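Local coordinates for protein hydroxyethylphosphonate dioxygenase (PDB 6B9R) that probably uses a mononuclear iron centre and dioxygen to cleave 2-hydroxyethylphosphonate, giving hydroxymethylphosphonate, at residues Y328-L333 with L345-L350; Q365-L370 with T412-L417; L20-A25 with I443-L448. One frame throughout, in Å; residues are numbered along the deposited sequence.

Overall arrangement
Interactions 1 and 2 lie side by side in one antiparallel sheet, their centres 9 Å apart. Strand 412-419 is shared ground: it pairs with 364-369 in interaction 2 and borders 343-349, the second hairpin arm of interaction 1. The two meet through probable hydrogen bonds from Val349 N to Thr412 O (2.7 Å) and from Leu414 N to Val347 O (2.8 Å). Interaction 3, about 44 Å from interaction 1 between centres, joins the two ends of the chain and so encloses both others in sequence. The Leu417 side chain of interaction 2 is about 12 Å from a bound iron, and that of Leu448 in interaction 3 about 9 Å from 2-hydroxyethylphosphonate in a different active site.

Interaction 1 of 3, residues Y328-L333 with L345-L350; sequences YRFTQL and LAVDVL
Two antiparallel strands, 328-332 and 343-349, pair here as the arms of a beta hairpin, set between strands 317-320 and 412-419 in a sheet of what is probably a cupin-type fold. Two hydrogen-bonded pairs carry the ladder. At Arg329 and Asp348 the bond from Asp348 N to Arg329 O is 2.8 Å long and nearly straight, and Arg329 N returns one to Asp348 O; Thr331 and Ala346 exchange a second set.

At the first pair the side chains run alongside each other on the Arg329 face. Bends at chi2 (-82°) and chi3 (-61°) bring the guanidinium edge to the carboxylate. NH2 meets Asp348 OD2 at 2.8 Å, almost in line with the C-O bond, while NE reaches the same oxygen only weakly. Both nitrogens converge on OD2, and the planes are turned 47° from each other, so this is not a paired two-nitrogen, two-oxygen bridge.

The face that carries Tyr328, Phe330, Leu345, Val347 and Val349 is mostly apolar, with Gln332 at one end. Val347 brings both methyls to the CD1 and CE1 atoms of the Phe330 ring: CG1 lies 3.7 Å from Phe330 CE1, and CG2 comes to the ring edge in its plane, 3.8 Å from Phe330 CD1. Tyr328 lies beside Val349, its hydroxyl bonded to Ala356 O and Leu406 N. Leu250 of the second subunit packs on Phe330 and Leu345.

Chemically the ladder is two-sided: a partly exposed ion pair ties the arms on one face, whereas on the other, largely buried hydrocarbon meets the second subunit.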
loop_
_atom_site.group_PDB
_atom_site.type_symbol
_atom_site.label_atom_id
_atom_site.label_comp_id
_atom_site.label_asym_id
_atom_site.label_seq_id
_atom_site.Cartn_x
_atom_site.Cartn_y
_atom_site.Cartn_z
ATOM N N TYR A 328 -24.285 20.181 12.388
ATOM C CA TYR A 328 -24.282 19.714 11.012
ATOM C C TYR A 328 -25.344 18.644 10.872
ATOM O O TYR A 328 -25.641 17.921 11.827
ATOM C CB TYR A 328 -22.925 19.088 10.595
ATOM C CG TYR A 328 -21.722 19.863 11.060
ATOM C CD1 TYR A 328 -21.472 21.139 10.584
ATOM C CD2 TYR A 328 -20.830 19.313 11.973
ATOM C CE1 TYR A 328 -20.363 21.857 11.019
ATOM C CE2 TYR A 328 -19.715 20.009 12.399
ATOM C CZ TYR A 328 -19.482 21.274 11.910
ATOM O OH TYR A 328 -18.385 21.972 12.339
ATOM N N ARG A 329 -25.887 18.520 9.668
ATOM C CA ARG A 329 -26.745 17.389 9.337
ATOM C C ARG A 329 -26.081 16.659 8.183
ATOM O O ARG A 329 -25.807 17.263 7.140
ATOM C CB ARG A 329 -28.165 17.839 8.979
ATOM C CG ARG A 329 -29.211 16.722 9.112
ATOM C CD ARG A 329 -29.225 15.819 7.886
ATOM N NE ARG A 329 -29.557 16.580 6.682
ATOM C CZ ARG A 329 -30.790 16.827 6.245
ATOM N NH1 ARG A 329 -31.863 16.368 6.898
ATOM N NH2 ARG A 329 -30.952 17.536 5.136
ATOM N N PHE A 330 -25.785 15.382 8.382
ATOM C CA PHE A 330 -25.093 14.596 7.372
ATOM C C PHE A 330 -26.075 13.711 6.622
ATOM O O PHE A 330 -27.026 13.192 7.213
ATOM C CB PHE A 330 -24.016 13.708 7.990
ATOM C CG PHE A 330 -22.929 14.448 8.717
ATOM C CD1 PHE A 330 -22.147 15.399 8.074
ATOM C CD2 PHE A 330 -22.644 14.141 10.037
ATOM C CE1 PHE A 330 -21.116 16.053 8.758
ATOM C CE2 PHE A 330 -21.618 14.789 10.717
ATOM C CZ PHE A 330 -20.862 15.749 10.074
ATOM N N THR A 331 -25.814 13.520 5.326
ATOM C CA THR A 331 -26.513 12.552 4.495
ATOM C C THR A 331 -25.467 11.627 3.886
ATOM O O THR A 331 -24.485 12.100 3.301
ATOM C CB THR A 331 -27.326 13.238 3.392
ATOM O OG1 THR A 331 -28.286 14.131 3.977
ATOM C CG2 THR A 331 -28.080 12.203 2.559
ATOM N N GLN A 332 -25.666 10.318 4.036
ATOM C CA GLN A 332 -24.701 9.334 3.545
ATOM C C GLN A 332 -24.916 9.095 2.055
ATOM O O GLN A 332 -26.021 8.736 1.629
ATOM C CB GLN A 332 -24.834 8.027 4.329
ATOM C CG GLN A 332 -24.001 6.854 3.779
ATOM C CD GLN A 332 -24.380 5.511 4.411
ATOM O OE1 GLN A 332 -24.579 5.415 5.624
ATOM N NE2 GLN A 332 -24.496 4.471 3.581
ATOM N N LEU A 333 -23.867 9.307 1.259
ATOM C CA LEU A 333 -23.955 9.144 -0.178
ATOM C C LEU A 333 -23.332 7.803 -0.571
ATOM O O LEU A 333 -22.978 6.980 0.281
ATOM C CB LEU A 333 -23.308 10.347 -0.880
ATOM C CG LEU A 333 -23.777 11.699 -0.316
ATOM C CD1 LEU A 333 -23.005 12.861 -0.956
ATOM C CD2 LEU A 333 -25.292 11.855 -0.512
ATOM N N LEU A 345 -20.397 12.263 1.849
ATOM C CA LEU A 345 -21.426 12.926 2.636
ATOM C C LEU A 345 -21.901 14.211 1.983
ATOM O O LEU A 345 -21.103 14.982 1.444
ATOM C CB LEU A 345 -20.924 13.271 4.042
ATOM C CG LEU A 345 -20.517 12.086 4.916
ATOM C CD1 LEU A 345 -19.734 12.578 6.139
ATOM C CD2 LEU A 345 -21.740 11.306 5.338
ATOM N N ALA A 346 -23.211 14.449 2.062
ATOM C CA ALA A 346 -23.743 15.793 1.930
ATOM C C ALA A 346 -23.815 16.375 3.335
ATOM O O ALA A 346 -24.316 15.723 4.255
ATOM C CB ALA A 346 -25.128 15.788 1.266
ATOM N N VAL A 347 -23.286 17.581 3.509
ATOM C CA VAL A 347 -23.165 18.198 4.824
ATOM C C VAL A 347 -23.961 19.489 4.820
ATOM O O VAL A 347 -23.603 20.440 4.114
ATOM C CB VAL A 347 -21.700 18.479 5.191
ATOM C CG1 VAL A 347 -21.619 19.074 6.603
ATOM C CG2 VAL A 347 -20.855 17.210 5.051
ATOM N N ASP A 348 -25.025 19.540 5.620
ATOM C CA ASP A 348 -25.712 20.797 5.883
ATOM C C ASP A 348 -25.037 21.438 7.080
ATOM O O ASP A 348 -25.046 20.869 8.179
ATOM C CB ASP A 348 -27.200 20.585 6.152
ATOM C CG ASP A 348 -27.947 20.145 4.921
ATOM O OD1 ASP A 348 -27.686 20.714 3.845
ATOM O OD2 ASP A 348 -28.781 19.225 5.024
ATOM N N VAL A 349 -24.427 22.597 6.861
ATOM C CA VAL A 349 -23.747 23.320 7.927
ATOM C C VAL A 349 -24.777 24.242 8.557
ATOM O O VAL A 349 -25.253 25.183 7.918
ATOM C CB VAL A 349 -22.538 24.100 7.405
ATOM C CG1 VAL A 349 -21.860 24.850 8.559
ATOM C CG2 VAL A 349 -21.549 23.140 6.739
ATOM N N LEU A 350 -25.137 23.954 9.807
ATOM C CA LEU A 350 -26.229 24.641 10.482
ATOM C C LEU A 350 -25.745 25.696 11.458
ATOM O O LEU A 350 -26.401 26.732 11.617
ATOM C CB LEU A 350 -27.103 23.627 11.232
ATOM C CG LEU A 350 -27.628 22.467 10.374
ATOM C CD1 LEU A 350 -28.334 21.433 11.233
ATOM C CD2 LEU A 350 -28.538 22.982 9.261
#

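Interaction 2 of 3, residues Q365-L370 with T412-L417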
loop_
_atom_site.group_PDB
_atom_site.type_symbol
_atom_site.label_atom_id
_atom_site.label_comp_id
_atom_site.label_asym_id
_atom_site.label_seq_id
_atom_site.Cartn_x
_atom_site.Cartn_y
_atom_site.Cartn_z
ATOM N N GLN A 365 -9.450 14.495 2.812
ATOM C CA GLN A 365 -10.798 15.027 2.610
ATOM C C GLN A 365 -10.831 16.032 1.469
ATOM O O GLN A 365 -9.896 16.818 1.289
ATOM C CB GLN A 365 -11.349 15.680 3.885
ATOM C CG GLN A 365 -11.342 14.720 5.058
ATOM C CD GLN A 365 -12.003 15.296 6.278
ATOM O OE1 GLN A 365 -13.218 15.525 6.289
ATOM N NE2 GLN A 365 -11.209 15.534 7.321
ATOM N N TYR A 366 -11.939 16.015 0.731
ATOM C CA TYR A 366 -12.231 16.962 -0.334
ATOM C C TYR A 366 -13.578 17.607 -0.023
ATOM O O TYR A 366 -14.534 16.908 0.322
ATOM C CB TYR A 366 -12.251 16.244 -1.698
ATOM C CG TYR A 366 -12.903 17.023 -2.818
ATOM C CD1 TYR A 366 -14.281 16.958 -3.027
ATOM C CD2 TYR A 366 -12.144 17.813 -3.676
ATOM C CE1 TYR A 366 -14.882 17.671 -4.037
ATOM C CE2 TYR A 366 -12.735 18.535 -4.693
ATOM C CZ TYR A 366 -14.117 18.457 -4.871
ATOM O OH TYR A 366 -14.736 19.157 -5.885
ATOM N N LEU A 367 -13.658 18.927 -0.152
ATOM C CA LEU A 367 -14.881 19.661 0.125
ATOM C C LEU A 367 -15.259 20.474 -1.101
ATOM O O LEU A 367 -14.390 20.972 -1.816
ATOM C CB LEU A 367 -14.710 20.602 1.326
ATOM C CG LEU A 367 -14.138 20.036 2.627
ATOM C CD1 LEU A 367 -14.025 21.156 3.662
ATOM C CD2 LEU A 367 -15.011 18.903 3.155
ATOM N N TYR A 368 -16.563 20.606 -1.346
ATOM C CA TYR A 368 -17.050 21.431 -2.445
ATOM C C TYR A 368 -18.340 22.095 -1.983
ATOM O O TYR A 368 -19.238 21.405 -1.500
ATOM C CB TYR A 368 -17.291 20.593 -3.713
ATOM C CG TYR A 368 -17.852 21.403 -4.866
ATOM C CD1 TYR A 368 -17.010 22.041 -5.763
ATOM C CD2 TYR A 368 -19.234 21.542 -5.047
ATOM C CE1 TYR A 368 -17.524 22.812 -6.809
ATOM C CE2 TYR A 368 -19.746 22.290 -6.083
ATOM C CZ TYR A 368 -18.886 22.920 -6.967
ATOM O OH TYR A 368 -19.423 23.672 -7.998
ATOM N N VAL A 369 -18.435 23.417 -2.107
ATOM C CA VAL A 369 -19.572 24.146 -1.543
ATOM C C VAL A 369 -20.709 24.142 -2.557
ATOM O O VAL A 369 -20.633 24.807 -3.592
ATOM C CB VAL A 369 -19.204 25.577 -1.136
ATOM C CG1 VAL A 369 -20.468 26.322 -0.688
ATOM C CG2 VAL A 369 -18.184 25.553 -0.021
ATOM N N LEU A 370 -21.781 23.410 -2.239
ATOM C CA LEU A 370 -22.969 23.339 -3.085
ATOM C C LEU A 370 -23.971 24.436 -2.787
ATOM O O LEU A 370 -24.662 24.892 -3.701
ATOM C CB LEU A 370 -23.677 21.991 -2.909
ATOM C CG LEU A 370 -22.971 20.727 -3.397
ATOM C CD1 LEU A 370 -23.577 19.484 -2.760
ATOM C CD2 LEU A 370 -23.041 20.632 -4.912
ATOM N N THR A 412 -26.153 26.078 4.973
ATOM C CA THR A 412 -25.672 25.903 3.613
ATOM C C THR A 412 -25.082 24.507 3.502
ATOM O O THR A 412 -24.724 23.883 4.505
ATOM C CB THR A 412 -24.642 26.975 3.242
ATOM O OG1 THR A 412 -24.308 26.872 1.854
ATOM C CG2 THR A 412 -23.404 26.806 4.060
ATOM N N GLU A 413 -24.999 24.015 2.272
ATOM C CA GLU A 413 -24.632 22.629 2.020
ATOM C C GLU A 413 -23.261 22.542 1.367
ATOM O O GLU A 413 -22.916 23.362 0.510
ATOM C CB GLU A 413 -25.666 21.950 1.120
ATOM C CG GLU A 413 -25.531 20.431 1.069
ATOM C CD GLU A 413 -26.517 19.797 0.095
ATOM O OE1 GLU A 413 -26.871 20.464 -0.903
ATOM O OE2 GLU A 413 -26.939 18.642 0.327
ATOM N N LEU A 414 -22.488 21.534 1.748
ATOM C CA LEU A 414 -21.282 21.213 1.007
ATOM C C LEU A 414 -21.211 19.715 0.761
ATOM O O LEU A 414 -21.865 18.915 1.435
ATOM C CB LEU A 414 -20.010 21.714 1.719
ATOM C CG LEU A 414 -19.522 21.257 3.087
ATOM C CD1 LEU A 414 -18.964 19.828 3.061
ATOM C CD2 LEU A 414 -18.444 22.229 3.539
ATOM N N LEU A 415 -20.398 19.348 -0.221
ATOM C CA LEU A 415 -20.145 17.956 -0.557
ATOM C C LEU A 415 -18.797 17.569 0.037
ATOM O O LEU A 415 -17.829 18.325 -0.089
ATOM C CB LEU A 415 -20.141 17.774 -2.077
ATOM C CG LEU A 415 -19.852 16.389 -2.665
ATOM C CD1 LEU A 415 -20.873 15.374 -2.191
ATOM C CD2 LEU A 415 -19.842 16.497 -4.191
ATOM N N MET A 416 -18.736 16.405 0.690
ATOM C CA MET A 416 -17.509 15.927 1.325
ATOM C C MET A 416 -17.203 14.516 0.840
ATOM O O MET A 416 -18.051 13.618 0.933
ATOM C CB MET A 416 -17.629 15.952 2.861
ATOM C CG MET A 416 -16.509 15.230 3.628
ATOM S SD MET A 416 -16.836 15.165 5.419
ATOM C CE MET A 416 -16.326 16.792 5.946
ATOM N N LEU A 417 -15.998 14.323 0.311
ATOM C CA LEU A 417 -15.519 12.999 -0.058
ATOM C C LEU A 417 -14.221 12.753 0.694
ATOM O O LEU A 417 -13.275 13.524 0.544
ATOM C CB LEU A 417 -15.272 12.873 -1.564
ATOM C CG LEU A 417 -14.740 11.475 -1.926
ATOM C CD1 LEU A 417 -15.773 10.372 -1.633
ATOM C CD2 LEU A 417 -14.294 11.396 -3.370
#
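Leu417 O takes two hydrogen bonds, one of them weak: Tyr366 N donates to it at 2.8 Å, tilted 23° from the carbonyl plane, and Tyr122 OH adds the weak one. Leu417 N answers with a bond to Tyr366 O. Two residues along, Leu415 N reaches Tyr368 O at 2.7 Å, close to straight at 172°, and Tyr368 N returns a bond to Leu415 O. Beyond the Val369-Leu414 pair, Leu370 N makes a weak bond to Glu413 O.

These are the central antiparallel strands 364-369 and 412-419 of a sheet that packs against the iron-bearing one, an arrangement consistent with a cupin sandwich. Tyr366 and Tyr368 face that partner sheet: both touch Leu204 of strand 202-208, and Tyr366 OH is bonded to Thr114 OG1.

On the other face Leu367 and Met416 lie side by side. With Met416 CG anti to the backbone N (chi1 169°), the chain runs out along the leucine before bending at chi3, and its CE settles 3.7 Å from Leu367 CD2. The same methyl comes within 3.4 Å of Gln365 OE1, an oxygen whose hydrogen bond is with Arg418 NE. Leu414 CD1 touches Leu367 CD2 at 4.1 Å. At the far end Leu370 turns across the strand to place CD1 3.9 Å from Leu415 CB; Leu333, from segment 328-333, also packs on Leu415.

Interaction 3 of 3, residues L20-A25 with I443-L448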
loop_
_atom_site.group_PDB
_atom_site.type_symbol
_atom_site.label_atom_id
_atom_site.label_comp_id
_atom_site.label_asym_id
_atom_site.label_seq_id
_atom_site.Cartn_x
_atom_site.Cartn_y
_atom_site.Cartn_z
ATOM N N LEU A 20 16.122 10.304 1.784
ATOM C CA LEU A 20 15.894 9.058 1.051
ATOM C C LEU A 20 17.194 8.445 0.566
ATOM O O LEU A 20 17.305 7.215 0.467
ATOM C CB LEU A 20 14.991 9.286 -0.154
ATOM C CG LEU A 20 13.549 9.601 0.216
ATOM C CD1 LEU A 20 12.779 9.911 -1.041
ATOM C CD2 LEU A 20 12.903 8.439 0.997
ATOM N N LEU A 21 18.167 9.286 0.221
ATOM C CA LEU A 21 19.453 8.763 -0.228
ATOM C C LEU A 21 20.201 8.091 0.913
ATOM O O LEU A 21 20.789 7.016 0.727
ATOM C CB LEU A 21 20.288 9.885 -0.827
ATOM C CG LEU A 21 21.691 9.435 -1.250
ATOM C CD1 LEU A 21 21.584 8.316 -2.272
ATOM C CD2 LEU A 21 22.466 10.619 -1.807
ATOM N N ARG A 22 20.220 8.722 2.091
ATOM C CA ARG A 22 20.834 8.078 3.249
ATOM C C ARG A 22 20.090 6.798 3.611
ATOM O O ARG A 22 20.706 5.772 3.925
ATOM C CB ARG A 22 20.860 9.038 4.444
ATOM C CG ARG A 22 21.244 8.356 5.769
ATOM C CD ARG A 22 22.682 7.825 5.750
ATOM N NE ARG A 22 23.648 8.898 5.946
ATOM C CZ ARG A 22 24.963 8.760 5.806
ATOM N NH1 ARG A 22 25.478 7.590 5.450
ATOM N NH2 ARG A 22 25.766 9.797 6.015
ATOM N N ALA A 23 18.761 6.831 3.562
ATOM C CA ALA A 23 17.998 5.631 3.892
ATOM C C ALA A 23 18.308 4.496 2.923
ATOM O O ALA A 23 18.415 3.334 3.332
ATOM C CB ALA A 23 16.497 5.945 3.894
ATOM N N ALA A 24 18.456 4.809 1.632
ATOM C CA ALA A 24 18.747 3.762 0.655
ATOM C C ALA A 24 20.108 3.144 0.922
ATOM O O ALA A 24 20.277 1.920 0.841
ATOM C CB ALA A 24 18.701 4.323 -0.768
ATOM N N ALA A 25 21.090 3.982 1.230
ATOM C CA ALA A 25 22.433 3.491 1.519
ATOM C C ALA A 25 22.443 2.649 2.790
ATOM O O ALA A 25 23.006 1.550 2.811
ATOM C CB ALA A 25 23.389 4.671 1.632
ATOM N N ILE A 443 10.166 9.271 8.999
ATOM C CA ILE A 443 9.828 10.441 8.192
ATOM C C ILE A 443 11.057 10.979 7.471
ATOM O O ILE A 443 10.996 11.353 6.294
ATOM C CB ILE A 443 9.185 11.526 9.081
ATOM C CG1 ILE A 443 7.763 11.116 9.465
ATOM C CG2 ILE A 443 9.189 12.881 8.383
ATOM C CD1 ILE A 443 6.963 10.585 8.305
ATOM N N ALA A 444 12.185 11.048 8.167
ATOM C CA ALA A 444 13.364 11.685 7.595
ATOM C C ALA A 444 14.577 11.074 8.286
ATOM O O ALA A 444 14.903 11.454 9.413
ATOM C CB ALA A 444 13.308 13.194 7.779
ATOM N N GLU A 445 15.208 10.113 7.619
ATOM C CA GLU A 445 16.411 9.517 8.172
ATOM C C GLU A 445 17.496 10.574 8.277
ATOM O O GLU A 445 17.666 11.407 7.379
ATOM C CB GLU A 445 16.886 8.350 7.311
ATOM C CG GLU A 445 18.168 7.668 7.814
ATOM C CD GLU A 445 17.999 6.982 9.174
ATOM O OE1 GLU A 445 17.982 7.673 10.216
ATOM O OE2 GLU A 445 17.895 5.736 9.196
ATOM N N ASP A 446 18.228 10.540 9.387
ATOM C CA ASP A 446 19.158 11.606 9.720
ATOM C C ASP A 446 20.520 11.081 10.155
ATOM O O ASP A 446 21.280 11.822 10.788
ATOM C CB ASP A 446 18.566 12.506 10.813
ATOM C CG ASP A 446 18.279 11.753 12.120
ATOM O OD1 ASP A 446 18.552 10.537 12.212
ATOM O OD2 ASP A 446 17.764 12.384 13.068
ATOM N N ARG A 447 20.842 9.821 9.864
ATOM C CA ARG A 447 22.083 9.278 10.408
ATOM C C ARG A 447 22.443 7.971 9.713
ATOM O O ARG A 447 21.581 7.255 9.196
ATOM C CB ARG A 447 21.967 9.040 11.921
ATOM C CG ARG A 447 21.007 7.902 12.307
ATOM C CD ARG A 447 20.619 7.972 13.785
ATOM N NE ARG A 447 19.812 9.156 14.066
ATOM C CZ ARG A 447 19.245 9.422 15.239
ATOM N NH1 ARG A 447 19.387 8.585 16.259
ATOM N NH2 ARG A 447 18.531 10.532 15.387
ATOM N N LEU A 448 23.736 7.667 9.739
ATOM C CA LEU A 448 24.207 6.327 9.423
ATOM C C LEU A 448 23.598 5.326 10.402
ATOM O O LEU A 448 23.309 5.655 11.554
ATOM C CB LEU A 448 25.741 6.288 9.506
ATOM C CG LEU A 448 26.545 5.060 9.057
ATOM C CD1 LEU A 448 26.497 4.851 7.542
ATOM C CD2 LEU A 448 27.979 5.219 9.513
#
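Arg22 reaches from helix 10-27 toward the C-terminal segment, where it lies across Glu445 and alongside the backbone of Arg447 and Leu448. Beyond CB, its CG stands anti to the backbone N (chi1 169°) and packs 3.8 Å from Glu445 CG, with Arg447 O at 3.6 Å from the same Arg22 CG. The bend at chi2 (65°) puts CD 3.7 Å from Arg447 O, and the one at chi3 (78°) turns NE toward Leu448 N, which stands over one guanidinium face, offset toward the rim, at 4.0 Å from Arg22 NE. At the tip, NH1 touches Leu448 CD1 at 3.6 Å and makes its salt bridge with Asp32. With an alanine in place of Arg22, Asp32 would probably lose this salt-bridge partner and a gap would open beside Glu445 and Leu448. The next residue, Ala23, adds a contact of its CB with Glu445 CB at 4.2 Å.

Polar bonds within the segment, and to Arg441 and Asn26, run along 443-448. Asp446 N donates to Glu445 OE1, which is also salt-bridged to Arg441, and Arg447 grips the Asp446 carboxylate side-on, NE to OD1 at 2.6 Å and NH2 to OD2. Asn26 ND2 bonds Arg447 O.

Arg22 thus lies between the tail that follows helix 438-443 and helix 46-51, where Phe46 and Val50 pack on it, while Arg447 touches Lys147 of the second subunit.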